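ThermoDBP-single stranded DNA binding protein (Thermoproteus tenax, PDB 3TEK) binds single-stranded DNA, probably standing in for the canonical single-stranded DNA-binding protein that the Thermoproteales have lost. Local coordinates at residues A[56-64]-A[73-81]; A[30-41]-A[92-101]. All coordinates share one frame; numbering follows the deposited sequence.

Interaction 1: residues A[56-64]-A[73-81]; sequences LFGAVAGSL and ENIFNRIRD
Phe-57 opens the contact, its carbonyl O lying 3.7 Å from CZ of Phe-76 while its ring atom CE2 rests against the aliphatic CG of Arg-80. The same ring also meets Phe-85 of helix 83-108. One turn on, Val-60 brings its CG1 branch to within 4.0 Å of Phe-76 CD1, the two side chains crossing at about a right angle. Ala-61 follows at the closest backbone pairing, its CA 5.7 Å from that of Phe-76. Its methyl sits over the centre of the Phe-76 ring in a CH-pi contact, CB to centroid 3.6 Å and 5° off the normal; a small residue suits a place where the ring lies so near the helix. Arg-80 CB covers the opposite face. Phe-76 CG stands anti to the backbone N (chi1 -177°), which sends the ring into the hole formed by Phe-57, Val-60, Ala-61 and Leu-64. Leu-64 then forks: CD1 lies 3.8 Å from Phe-76 CB, near the ring plane, and CD2 reaches Ile-75 CG2. At the margin Glu-73 OE1 makes a salt bridge with Arg-65 NE. The two helix segments, whose directions differ by 142°, are thus joined as a helical hairpin by apolar fit around one aromatic knob.

Interaction 2: residues A[30-41]-A[92-101]; sequences WNTGKTSAGRLF and LFDGLKKWFF
Helix 37-41 runs nearly antiparallel to helix 92-101, at 162°, with axes 11.9 Å apart, a spacing filled largely by the ring of Phe-41. That ring is a knob seated among Phe-93, Lys-97, Phe-100 and Phe-101. Over one face lies Lys-97 CA, 4.1 Å from the centroid in a CH-pi contact joined by CB and CG, and on the opposite face, toward the rim, is CD2 of neighbouring Leu-40. Phe-93 CE1 meets the edge at Phe-41 CD1, 3.9 Å away and in the ring plane, while the edge of Phe-93 also points at the carbonyl O of Phe-41. Phe-100 has its CG anti to the backbone N (chi1 178°), carrying its ring toward helix 37-41; the Phe-41 and Phe-100 planes are inclined at 46°, and Phe-100 CB touches Phe-41 CE2 at 3.8 Å. Ala-37, small enough to fit at the start of the helix, sets CB against Phe-100 CE2 (3.9 Å) and Phe-101 CZ (4.0 Å). Ser-36 caps this short helix through a weak bond from Arg-39 N. Farther back, the strand residue Trp-30 directs CZ3 to Leu-96 CD1 at 4.4 Å, beside Leu-92. Mostly buried, aromatic-rich packing, with Phe-101 and Lys-97 at its outer margin, thus ties the end of strand 23-31 and the short helix after it to the long helix by apolar contacts.

How the interactions relate
From the N terminus, the chain passes along strand 23-31 and into helix 37-41, whose partner, helix 83-108, comes much later, so interaction 2 closes a long loop over 50 intervening residues. Nested wholly inside it, interaction 1 closes a short one: helix 52-68 turns back through a two-residue link into helix 71-79, leaving eight residues between the segments. The chain then enters helix 83-108 and returns to interaction 2. The centres are about 20 Å apart, yet the contacts meet where Leu-56 packs on Leu-92 and Trp-30, with Ala-59 also against Trp-30. Interaction 1 joins two helices to each other, interaction 2 joins strand 23-31 and helix 37-41 to helix 83-108, and Trp-30 links both to the sheet.

Interaction 1: residues A[56-64]-A[73-81]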
loop_
_atom_site.group_PDB
_atom_site.type_symbol
_atom_site.label_atom_id
_atom_site.label_comp_id
_atom_site.label_asym_id
_atom_site.label_seq_id
_atom_site.Cartn_x
_atom_site.Cartn_y
_atom_site.Cartn_z
ATOM N N LEU A 56 -1.670 -4.130 -2.898
ATOM C CA LEU A 56 -2.521 -3.398 -1.968
ATOM C C LEU A 56 -3.776 -4.220 -1.618
ATOM O O LEU A 56 -4.199 -4.290 -0.466
ATOM C CB LEU A 56 -2.922 -2.049 -2.571
ATOM C CG LEU A 56 -3.951 -1.238 -1.819
ATOM C CD1 LEU A 56 -3.319 -0.731 -0.556
ATOM C CD2 LEU A 56 -4.416 -0.072 -2.630
ATOM N N PHE A 57 -4.348 -4.833 -2.636
ATOM C CA PHE A 57 -5.591 -5.583 -2.504
ATOM C C PHE A 57 -5.434 -6.822 -1.656
ATOM O O PHE A 57 -6.311 -7.143 -0.864
ATOM C CB PHE A 57 -6.148 -5.938 -3.879
ATOM C CG PHE A 57 -6.923 -4.806 -4.530
ATOM C CD1 PHE A 57 -6.504 -3.485 -4.417
ATOM C CD2 PHE A 57 -8.076 -5.066 -5.261
ATOM C CE1 PHE A 57 -7.207 -2.434 -5.010
ATOM C CE2 PHE A 57 -8.797 -4.002 -5.871
ATOM C CZ PHE A 57 -8.339 -2.684 -5.736
ATOM N N GLY A 58 -4.311 -7.507 -1.820
ATOM C CA GLY A 58 -3.970 -8.630 -0.955
ATOM C C GLY A 58 -3.762 -8.170 0.469
ATOM O O GLY A 58 -4.201 -8.824 1.415
ATOM N N ALA A 59 -3.125 -7.010 0.623
ATOM C CA ALA A 59 -2.920 -6.447 1.951
ATOM C C ALA A 59 -4.257 -6.137 2.650
ATOM O O ALA A 59 -4.426 -6.444 3.828
ATOM C CB ALA A 59 -2.019 -5.178 1.888
ATOM N N VAL A 60 -5.207 -5.563 1.916
ATOM C CA VAL A 60 -6.512 -5.230 2.509
ATOM C C VAL A 60 -7.312 -6.478 2.833
ATOM O O VAL A 60 -7.855 -6.601 3.932
ATOM C CB VAL A 60 -7.262 -4.269 1.593
ATOM C CG1 VAL A 60 -8.679 -4.063 2.043
ATOM C CG2 VAL A 60 -6.444 -2.932 1.511
ATOM N N ALA A 61 -7.402 -7.393 1.886
ATOM C CA ALA A 61 -8.236 -8.601 2.036
ATOM C C ALA A 61 -7.682 -9.423 3.172
ATOM O O ALA A 61 -8.439 -9.882 4.024
ATOM C CB ALA A 61 -8.241 -9.426 0.754
ATOM N N GLY A 62 -6.354 -9.586 3.182
ATOM C CA GLY A 62 -5.653 -10.303 4.242
ATOM C C GLY A 62 -5.892 -9.698 5.616
ATOM O O GLY A 62 -6.175 -10.419 6.558
ATOM N N SER A 63 -5.789 -8.372 5.728
ATOM C CA SER A 63 -6.058 -7.706 7.009
ATOM C C SER A 63 -7.531 -7.879 7.447
ATOM O O SER A 63 -7.805 -8.049 8.627
ATOM C CB SER A 63 -5.685 -6.233 6.966
ATOM O OG SER A 63 -4.309 -6.063 6.609
ATOM N N LEU A 64 -8.464 -7.841 6.509
ATOM C CA LEU A 64 -9.855 -8.009 6.870
ATOM C C LEU A 64 -10.144 -9.411 7.435
ATOM O O LEU A 64 -10.867 -9.553 8.412
ATOM C CB LEU A 64 -10.773 -7.678 5.690
ATOM C CG LEU A 64 -10.930 -6.174 5.394
ATOM C CD1 LEU A 64 -11.494 -5.971 4.036
ATOM C CD2 LEU A 64 -11.784 -5.438 6.447
ATOM N N GLU A 73 -13.818 -11.771 4.367
ATOM C CA GLU A 73 -13.920 -11.912 2.921
ATOM C C GLU A 73 -15.215 -11.290 2.336
ATOM O O GLU A 73 -15.195 -10.742 1.248
ATOM C CB GLU A 73 -13.755 -13.388 2.512
ATOM C CG GLU A 73 -13.463 -13.609 1.006
ATOM C CD GLU A 73 -12.162 -12.941 0.495
ATOM O OE1 GLU A 73 -11.277 -12.582 1.308
ATOM O OE2 GLU A 73 -12.028 -12.779 -0.741
ATOM N N ASN A 74 -16.326 -11.359 3.066
ATOM C CA ASN A 74 -17.568 -10.685 2.647
ATOM C C ASN A 74 -17.424 -9.166 2.639
ATOM O O ASN A 74 -17.955 -8.501 1.768
ATOM C CB ASN A 74 -18.725 -11.087 3.553
ATOM C CG ASN A 74 -19.093 -12.537 3.381
ATOM O OD1 ASN A 74 -19.176 -13.027 2.269
ATOM N ND2 ASN A 74 -19.318 -13.225 4.469
ATOM N N ILE A 75 -16.718 -8.642 3.638
ATOM C CA ILE A 75 -16.498 -7.207 3.759
ATOM C C ILE A 75 -15.693 -6.814 2.546
ATOM O O ILE A 75 -16.050 -5.886 1.834
ATOM C CB ILE A 75 -15.725 -6.820 5.039
ATOM C CG1 ILE A 75 -16.454 -7.305 6.310
ATOM C CG2 ILE A 75 -15.557 -5.304 5.114
ATOM C CD1 ILE A 75 -15.711 -7.020 7.646
ATOM N N PHE A 76 -14.620 -7.549 2.298
ATOM C CA PHE A 76 -13.743 -7.246 1.173
ATOM C C PHE A 76 -14.460 -7.268 -0.176
ATOM O O PHE A 76 -14.275 -6.364 -1.005
ATOM C CB PHE A 76 -12.550 -8.189 1.116
ATOM C CG PHE A 76 -11.596 -7.856 0.009
ATOM C CD1 PHE A 76 -10.882 -6.666 0.030
ATOM C CD2 PHE A 76 -11.425 -8.722 -1.059
ATOM C CE1 PHE A 76 -10.029 -6.336 -0.996
ATOM C CE2 PHE A 76 -10.561 -8.419 -2.085
ATOM C CZ PHE A 76 -9.856 -7.217 -2.059
ATOM N N ASN A 77 -15.254 -8.313 -0.387
ATOM C CA ASN A 77 -16.012 -8.452 -1.635
ATOM C C ASN A 77 -16.986 -7.307 -1.866
ATOM O O ASN A 77 -17.144 -6.856 -2.987
ATOM C CB ASN A 77 -16.725 -9.815 -1.697
ATOM C CG ASN A 77 -15.780 -10.938 -2.062
ATOM O OD1 ASN A 77 -14.733 -10.698 -2.664
ATOM N ND2 ASN A 77 -16.132 -12.170 -1.686
ATOM N N ARG A 78 -17.606 -6.816 -0.796
ATOM C CA ARG A 78 -18.435 -5.633 -0.906
ATOM C C ARG A 78 -17.627 -4.380 -1.282
ATOM O O ARG A 78 -17.973 -3.679 -2.228
ATOM C CB ARG A 78 -19.162 -5.366 0.391
ATOM C CG ARG A 78 -19.953 -4.074 0.358
ATOM C CD ARG A 78 -20.871 -4.004 1.530
ATOM N NE ARG A 78 -20.133 -4.050 2.783
ATOM C CZ ARG A 78 -19.504 -3.013 3.344
ATOM N NH1 ARG A 78 -19.483 -1.811 2.757
ATOM N NH2 ARG A 78 -18.871 -3.182 4.503
ATOM N N ILE A 79 -16.570 -4.082 -0.535
ATOM C CA ILE A 79 -15.891 -2.809 -0.724
ATOM C C ILE A 79 -15.021 -2.769 -1.958
ATOM O O ILE A 79 -14.791 -1.682 -2.529
ATOM C CB ILE A 79 -15.058 -2.385 0.514
ATOM C CG1 ILE A 79 -13.856 -3.292 0.729
ATOM C CG2 ILE A 79 -15.911 -2.374 1.736
ATOM C CD1 ILE A 79 -12.896 -2.744 1.766
ATOM N N ARG A 80 -14.574 -3.957 -2.379
ATOM C CA ARG A 80 -13.594 -4.113 -3.446
ATOM C C ARG A 80 -13.921 -3.344 -4.729
ATOM O O ARG A 80 -13.023 -2.818 -5.392
ATOM C CB ARG A 80 -13.424 -5.592 -3.795
ATOM C CG ARG A 80 -12.267 -5.835 -4.699
ATOM C CD ARG A 80 -11.964 -7.320 -4.862
ATOM N NE ARG A 80 -11.742 -7.657 -6.263
ATOM C CZ ARG A 80 -12.670 -7.593 -7.206
ATOM N NH1 ARG A 80 -13.925 -7.235 -6.915
ATOM N NH2 ARG A 80 -12.346 -7.914 -8.448
ATOM N N ASP A 81 -15.195 -3.313 -5.095
ATOM C CA ASP A 81 -15.644 -2.615 -6.312
ATOM C C ASP A 81 -16.519 -1.352 -6.046
ATOM O O ASP A 81 -17.128 -0.797 -6.980
ATOM C CB ASP A 81 -16.374 -3.609 -7.230
ATOM C CG ASP A 81 -17.659 -4.179 -6.603
ATOM O OD1 ASP A 81 -18.410 -4.874 -7.311
ATOM O OD2 ASP A 81 -17.921 -3.940 -5.414
#

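Interaction 2: residues A[30-41]-A[92-101]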
loop_
_atom_site.group_PDB
_atom_site.type_symbol
_atom_site.label_atom_id
_atom_site.label_comp_id
_atom_site.label_asym_id
_atom_site.label_seq_id
_atom_site.Cartn_x
_atom_site.Cartn_y
_atom_site.Cartn_z
ATOM N N TRP A 30 2.032 -1.838 5.920
ATOM C CA TRP A 30 2.266 -2.520 4.662
ATOM C C TRP A 30 3.666 -2.251 4.123
ATOM O O TRP A 30 4.043 -1.108 3.915
ATOM C CB TRP A 30 1.189 -2.073 3.668
ATOM C CG TRP A 30 1.357 -2.552 2.259
ATOM C CD1 TRP A 30 1.760 -3.785 1.855
ATOM C CD2 TRP A 30 1.116 -1.797 1.065
ATOM N NE1 TRP A 30 1.783 -3.853 0.489
ATOM C CE2 TRP A 30 1.399 -2.646 -0.027
ATOM C CE3 TRP A 30 0.711 -0.488 0.814
ATOM C CZ2 TRP A 30 1.272 -2.233 -1.356
ATOM C CZ3 TRP A 30 0.585 -0.077 -0.509
ATOM C CH2 TRP A 30 0.861 -0.953 -1.577
ATOM N N ASN A 31 4.447 -3.305 3.936
ATOM C CA ASN A 31 5.731 -3.181 3.240
ATOM C C ASN A 31 5.599 -3.799 1.877
ATOM O O ASN A 31 5.184 -4.924 1.758
ATOM C CB ASN A 31 6.886 -3.843 4.008
ATOM C CG ASN A 31 8.289 -3.536 3.388
ATOM O OD1 ASN A 31 8.430 -3.328 2.172
ATOM N ND2 ASN A 31 9.322 -3.513 4.235
ATOM N N THR A 32 5.977 -3.045 0.848
ATOM C CA THR A 32 5.822 -3.466 -0.541
ATOM C C THR A 32 6.668 -4.664 -0.880
ATOM O O THR A 32 6.371 -5.404 -1.826
ATOM C CB THR A 32 6.299 -2.359 -1.514
ATOM O OG1 THR A 32 7.703 -2.123 -1.322
ATOM C CG2 THR A 32 5.513 -1.069 -1.279
ATOM N N GLY A 33 7.761 -4.810 -0.142
ATOM C CA GLY A 33 8.793 -5.739 -0.488
ATOM C C GLY A 33 9.797 -5.090 -1.396
ATOM O O GLY A 33 9.632 -3.942 -1.865
ATOM N N LYS A 34 10.866 -5.840 -1.605
ATOM C CA LYS A 34 12.010 -5.420 -2.404
ATOM C C LYS A 34 11.548 -5.364 -3.856
ATOM O O LYS A 34 11.096 -6.372 -4.405
ATOM C CB LYS A 34 13.147 -6.445 -2.203
ATOM C CG LYS A 34 14.545 -6.072 -2.693
ATOM C CD LYS A 34 15.562 -7.062 -2.072
ATOM C CE LYS A 34 16.852 -7.191 -2.844
ATOM N NZ LYS A 34 17.621 -8.349 -2.307
ATOM N N THR A 35 11.645 -4.201 -4.481
ATOM C CA THR A 35 11.073 -4.022 -5.816
ATOM C C THR A 35 11.762 -2.872 -6.555
ATOM O O THR A 35 12.735 -2.319 -6.065
ATOM C CB THR A 35 9.558 -3.778 -5.735
ATOM O OG1 THR A 35 9.000 -3.734 -7.055
ATOM C CG2 THR A 35 9.248 -2.487 -5.005
ATOM N N SER A 36 11.266 -2.535 -7.732
ATOM C CA SER A 36 11.800 -1.413 -8.494
ATOM C C SER A 36 10.612 -0.590 -8.896
ATOM O O SER A 36 9.466 -1.074 -8.773
ATOM C CB SER A 36 12.538 -1.890 -9.748
ATOM O OG SER A 36 11.656 -2.566 -10.636
ATOM N N ALA A 37 10.884 0.637 -9.358
ATOM C CA ALA A 37 9.844 1.581 -9.811
ATOM C C ALA A 37 9.018 1.026 -10.969
ATOM O O ALA A 37 7.791 1.074 -10.940
ATOM C CB ALA A 37 10.451 2.932 -10.205
ATOM N N GLY A 38 9.693 0.485 -11.978
ATOM C CA GLY A 38 9.020 -0.157 -13.090
ATOM C C GLY A 38 8.047 -1.252 -12.651
ATOM O O GLY A 38 6.928 -1.336 -13.167
ATOM N N ARG A 39 8.473 -2.108 -11.727
ATOM C CA ARG A 39 7.627 -3.222 -11.264
ATOM C C ARG A 39 6.460 -2.727 -10.455
ATOM O O ARG A 39 5.332 -3.173 -10.629
ATOM C CB ARG A 39 8.409 -4.192 -10.380
ATOM C CG ARG A 39 9.460 -5.028 -11.088
ATOM C CD ARG A 39 10.090 -6.038 -10.104
ATOM N NE ARG A 39 9.102 -6.716 -9.255
ATOM C CZ ARG A 39 8.275 -7.685 -9.645
ATOM N NH1 ARG A 39 8.278 -8.135 -10.899
ATOM N NH2 ARG A 39 7.428 -8.213 -8.766
ATOM N N LEU A 40 6.744 -1.803 -9.551
ATOM C CA LEU A 40 5.750 -1.375 -8.578
ATOM C C LEU A 40 4.758 -0.371 -9.169
ATOM O O LEU A 40 3.544 -0.510 -8.980
ATOM C CB LEU A 40 6.426 -0.774 -7.344
ATOM C CG LEU A 40 5.467 -0.253 -6.261
ATOM C CD1 LEU A 40 4.607 -1.361 -5.620
ATOM C CD2 LEU A 40 6.301 0.532 -5.233
ATOM N N PHE A 41 5.290 0.643 -9.844
ATOM C CA PHE A 41 4.486 1.771 -10.329
ATOM C C PHE A 41 4.271 1.766 -11.835
ATOM O O PHE A 41 3.434 2.518 -12.320
ATOM C CB PHE A 41 5.131 3.121 -9.979
ATOM C CG PHE A 41 5.253 3.404 -8.507
ATOM C CD1 PHE A 41 4.141 3.392 -7.678
ATOM C CD2 PHE A 41 6.496 3.713 -7.954
ATOM C CE1 PHE A 41 4.273 3.676 -6.311
ATOM C CE2 PHE A 41 6.639 4.001 -6.608
ATOM C CZ PHE A 41 5.525 3.976 -5.778
ATOM N N LEU A 92 -4.131 6.874 -3.111
ATOM C CA LEU A 92 -2.930 6.301 -2.499
ATOM C C LEU A 92 -1.808 6.029 -3.510
ATOM O O LEU A 92 -0.632 6.323 -3.247
ATOM C CB LEU A 92 -3.286 4.996 -1.778
ATOM C CG LEU A 92 -2.138 4.257 -1.118
ATOM C CD1 LEU A 92 -1.364 5.164 -0.148
ATOM C CD2 LEU A 92 -2.714 2.977 -0.423
ATOM N N PHE A 93 -2.177 5.442 -4.643
ATOM C CA PHE A 93 -1.217 5.099 -5.680
ATOM C C PHE A 93 -0.545 6.372 -6.214
ATOM O O PHE A 93 0.681 6.445 -6.320
ATOM C CB PHE A 93 -1.932 4.346 -6.800
ATOM C CG PHE A 93 -1.092 4.121 -8.044
ATOM C CD1 PHE A 93 -0.147 3.105 -8.097
ATOM C CD2 PHE A 93 -1.299 4.896 -9.188
ATOM C CE1 PHE A 93 0.607 2.867 -9.282
ATOM C CE2 PHE A 93 -0.568 4.663 -10.359
ATOM C CZ PHE A 93 0.384 3.651 -10.394
ATOM N N ASP A 94 -1.365 7.370 -6.522
ATOM C CA ASP A 94 -0.869 8.651 -7.033
ATOM C C ASP A 94 -0.022 9.393 -6.014
ATOM O O ASP A 94 1.004 9.932 -6.364
ATOM C CB ASP A 94 -2.020 9.567 -7.455
ATOM C CG ASP A 94 -2.605 9.175 -8.788
ATOM O OD1 ASP A 94 -2.231 8.094 -9.317
ATOM O OD2 ASP A 94 -3.441 9.953 -9.326
ATOM N N GLY A 95 -0.478 9.422 -4.766
ATOM C CA GLY A 95 0.244 10.088 -3.711
ATOM C C GLY A 95 1.583 9.426 -3.420
ATOM O O GLY A 95 2.578 10.122 -3.215
ATOM N N LEU A 96 1.610 8.092 -3.376
ATOM C CA LEU A 96 2.865 7.361 -3.151
ATOM C C LEU A 96 3.838 7.510 -4.307
ATOM O O LEU A 96 5.026 7.676 -4.084
ATOM C CB LEU A 96 2.635 5.884 -2.921
ATOM C CG LEU A 96 2.614 5.409 -1.456
ATOM C CD1 LEU A 96 2.023 4.004 -1.391
ATOM C CD2 LEU A 96 4.012 5.461 -0.792
ATOM N N LYS A 97 3.319 7.419 -5.524
ATOM C CA LYS A 97 4.127 7.563 -6.722
ATOM C C LYS A 97 4.732 8.947 -6.770
ATOM O O LYS A 97 5.916 9.102 -7.088
ATOM C CB LYS A 97 3.263 7.327 -7.952
ATOM C CG LYS A 97 3.975 7.250 -9.271
ATOM C CD LYS A 97 2.976 6.807 -10.342
ATOM C CE LYS A 97 3.471 7.024 -11.762
ATOM N NZ LYS A 97 2.309 6.990 -12.718
ATOM N N LYS A 98 3.922 9.955 -6.445
ATOM C CA LYS A 98 4.396 11.340 -6.415
ATOM C C LYS A 98 5.488 11.534 -5.346
ATOM O O LYS A 98 6.536 12.134 -5.580
ATOM C CB LYS A 98 3.225 12.288 -6.139
ATOM C CG LYS A 98 3.580 13.769 -6.349
ATOM C CD LYS A 98 2.340 14.683 -6.416
ATOM C CE LYS A 98 2.122 15.494 -5.136
ATOM N NZ LYS A 98 1.159 16.639 -5.330
ATOM N N TRP A 99 5.211 11.053 -4.152
ATOM C CA TRP A 99 6.210 11.050 -3.105
ATOM C C TRP A 99 7.530 10.382 -3.573
ATOM O O TRP A 99 8.607 10.919 -3.306
ATOM C CB TRP A 99 5.669 10.356 -1.852
ATOM C CG TRP A 99 6.713 10.158 -0.856
ATOM C CD1 TRP A 99 7.194 11.088 0.010
ATOM C CD2 TRP A 99 7.463 8.959 -0.629
ATOM N NE1 TRP A 99 8.203 10.539 0.772
ATOM C CE2 TRP A 99 8.390 9.235 0.400
ATOM C CE3 TRP A 99 7.436 7.683 -1.193
ATOM C CZ2 TRP A 99 9.290 8.267 0.894
ATOM C CZ3 TRP A 99 8.309 6.715 -0.701
ATOM C CH2 TRP A 99 9.235 7.019 0.322
ATOM N N PHE A 100 7.440 9.240 -4.264
ATOM C CA PHE A 100 8.653 8.497 -4.661
ATOM C C PHE A 100 9.464 9.268 -5.672
ATOM O O PHE A 100 10.652 9.430 -5.527
ATOM C CB PHE A 100 8.324 7.149 -5.271
ATOM C CG PHE A 100 9.541 6.392 -5.719
ATOM C CD1 PHE A 100 10.338 5.733 -4.796
ATOM C CD2 PHE A 100 9.912 6.383 -7.046
ATOM C CE1 PHE A 100 11.490 5.024 -5.204
ATOM C CE2 PHE A 100 11.067 5.692 -7.484
ATOM C CZ PHE A 100 11.859 5.011 -6.561
ATOM N N PHE A 101 8.803 9.761 -6.706
ATOM C CA PHE A 101 9.515 10.425 -7.771
ATOM C C PHE A 101 9.917 11.830 -7.422
ATOM O O PHE A 101 10.980 12.263 -7.824
ATOM C CB PHE A 101 8.718 10.392 -9.063
ATOM C CG PHE A 101 8.729 9.058 -9.713
ATOM C CD1 PHE A 101 9.874 8.605 -10.352
ATOM C CD2 PHE A 101 7.605 8.230 -9.659
ATOM C CE1 PHE A 101 9.910 7.356 -10.941
ATOM C CE2 PHE A 101 7.621 6.987 -10.266
ATOM C CZ PHE A 101 8.778 6.537 -10.899
#